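Local coordinates for conserved hypothetical protein (PDB 1TSJ), which is of unknown function but belongs to the 3-demethylubiquinone-9 3-methyltransferase family of the glyoxalase clan, at residues A[16-20]-A[32-37]. Sequence-based numbering, arbitrary orientation.
Sequences AEEAV and IITMAK
V20 and M35 meet tip to tip where helix 16-26 packs on the edge strand 31-37, V20 CG1 standing 3.6 Å from the terminal CE of M35. This is a worked example of a helix covering a strand: segments 16-20 and 32-37 run nearly antiparallel, at 162°, with their axes 11.1 Å apart at closest approach, and V20, I32, M35, E17 and K37 bridge the interval. V20 is the buried centre. Its CG1, placed anti to the backbone N (chi1 171°), also lies against I32, whose CG1 and CD1 pass it at a slant. M35, a selenomethionine, bends at chi2 and brings CE to 3.6 Å from E17 CA, where it touches the helix backbone itself.

Toward the solvent the character changes. The extended E17 side chain crosses M35 at about a right angle, its OE2 3.9 Å from SE, and goes on to K37. There K37 NZ forms a salt bridge with E17 OE1, 2.7 Å long, arriving from above the carboxylate plane, 53° out of it. Strand 31-37 pairs antiparallel with strand 49-56, with a classic beta bulge where I33 and T34 both face I53. The contact thus joins the helix and second strand of a beta-alpha-beta-beta-beta module, as in the glyoxalase clan, by apolar contacts around the buried V20 and a charge pair at the exposed E17; because K37 NZ also hydrogen-bonds the G47 carbonyl, the lysine probably ties the helix side chain to more than its own strand.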
loop_
_atom_site.group_PDB
_atom_site.type_symbol
_atom_site.label_atom_id
_atom_site.label_comp_id
_atom_site.label_asym_id
_atom_site.label_seq_id
_atom_site.Cartn_x
_atom_site.Cartn_y
_atom_site.Cartn_z
ATOM N N ALA A 16 12.031 -5.057 5.068
ATOM C CA ALA A 16 11.262 -5.278 3.875
ATOM C C ALA A 16 12.098 -5.958 2.808
ATOM O O ALA A 16 11.640 -6.860 2.191
ATOM C CB ALA A 16 10.681 -3.946 3.348
ATOM N N GLU A 17 13.314 -5.507 2.580
ATOM C CA GLU A 17 14.150 -6.147 1.558
ATOM C C GLU A 17 14.378 -7.647 1.792
ATOM O O GLU A 17 14.229 -8.457 0.892
ATOM C CB GLU A 17 15.418 -5.352 1.413
ATOM C CG GLU A 17 16.282 -5.837 0.333
ATOM C CD GLU A 17 17.434 -4.870 -0.024
ATOM O OE1 GLU A 17 18.209 -4.348 0.831
ATOM O OE2 GLU A 17 17.621 -4.659 -1.230
ATOM N N GLU A 18 14.630 -8.016 3.018
ATOM C CA GLU A 18 14.631 -9.415 3.409
ATOM C C GLU A 18 13.275 -10.176 3.248
ATOM O O GLU A 18 13.311 -11.332 2.781
ATOM C CB GLU A 18 15.066 -9.581 4.914
ATOM C CG GLU A 18 15.765 -8.345 5.596
ATOM C CD GLU A 18 15.871 -8.400 7.189
ATOM O OE1 GLU A 18 16.219 -7.262 7.871
ATOM O OE2 GLU A 18 15.582 -9.588 7.752
ATOM N N ALA A 19 12.147 -9.615 3.780
ATOM C CA ALA A 19 10.834 -10.201 3.665
ATOM C C ALA A 19 10.541 -10.434 2.215
ATOM O O ALA A 19 10.310 -11.578 1.787
ATOM C CB ALA A 19 9.819 -9.296 4.145
ATOM N N VAL A 20 10.583 -9.372 1.410
ATOM C CA VAL A 20 10.436 -9.535 -0.053
ATOM C C VAL A 20 11.289 -10.634 -0.645
ATOM O O VAL A 20 10.802 -11.422 -1.426
ATOM C CB VAL A 20 10.781 -8.241 -0.725
ATOM C CG1 VAL A 20 10.861 -8.373 -2.154
ATOM C CG2 VAL A 20 9.708 -7.304 -0.439
ATOM N N ILE A 32 10.723 -9.293 -7.913
ATOM C CA ILE A 32 10.727 -7.951 -7.463
ATOM C C ILE A 32 10.571 -6.999 -8.669
ATOM O O ILE A 32 11.463 -6.942 -9.511
ATOM C CB ILE A 32 11.968 -7.669 -6.687
ATOM C CG1 ILE A 32 11.830 -8.233 -5.283
ATOM C CG2 ILE A 32 12.119 -6.206 -6.485
ATOM C CD1 ILE A 32 13.165 -8.278 -4.446
ATOM N N ILE A 33 9.435 -6.283 -8.780
ATOM C CA ILE A 33 9.383 -5.377 -9.838
ATOM C C ILE A 33 9.923 -3.953 -9.510
ATOM O O ILE A 33 10.372 -3.285 -10.360
ATOM C CB ILE A 33 8.042 -5.456 -10.657
ATOM C CG1 ILE A 33 7.219 -4.235 -10.475
ATOM C CG2 ILE A 33 7.176 -6.719 -10.361
ATOM C CD1 ILE A 33 7.648 -3.071 -11.372
ATOM N N THR A 34 10.027 -3.515 -8.276
ATOM C CA THR A 34 10.331 -2.107 -7.951
ATOM C C THR A 34 10.763 -2.163 -6.509
ATOM O O THR A 34 10.058 -2.723 -5.643
ATOM C CB THR A 34 9.029 -1.211 -8.056
ATOM O OG1 THR A 34 8.748 -0.780 -9.443
ATOM C CG2 THR A 34 9.032 0.108 -7.113
HETATM N N MSE A 35 11.961 -1.643 -6.273
HETATM C CA MSE A 35 12.381 -1.292 -5.004
HETATM C C MSE A 35 13.010 0.050 -4.947
HETATM O O MSE A 35 13.982 0.298 -5.672
HETATM C CB MSE A 35 13.436 -2.249 -4.608
HETATM C CG MSE A 35 12.928 -3.351 -3.893
HETATM SE SE MSE A 35 13.945 -3.740 -2.288
HETATM C CE MSE A 35 12.687 -5.268 -1.648
ATOM N N ALA A 36 12.572 0.887 -4.007
ATOM C CA ALA A 36 13.189 2.165 -3.788
ATOM C C ALA A 36 13.516 2.269 -2.350
ATOM O O ALA A 36 12.652 2.031 -1.548
ATOM C CB ALA A 36 12.324 3.254 -4.216
ATOM N N LYS A 37 14.791 2.591 -2.042
ATOM C CA LYS A 37 15.258 2.782 -0.675
ATOM C C LYS A 37 15.261 4.237 -0.255
ATOM O O LYS A 37 15.270 5.164 -1.113
ATOM C CB LYS A 37 16.669 2.326 -0.535
ATOM C CG LYS A 37 17.088 1.055 -1.266
ATOM C CD LYS A 37 16.305 -0.161 -0.874
ATOM C CE LYS A 37 17.158 -1.475 -0.997
ATOM N NZ LYS A 37 18.065 -1.680 0.200
#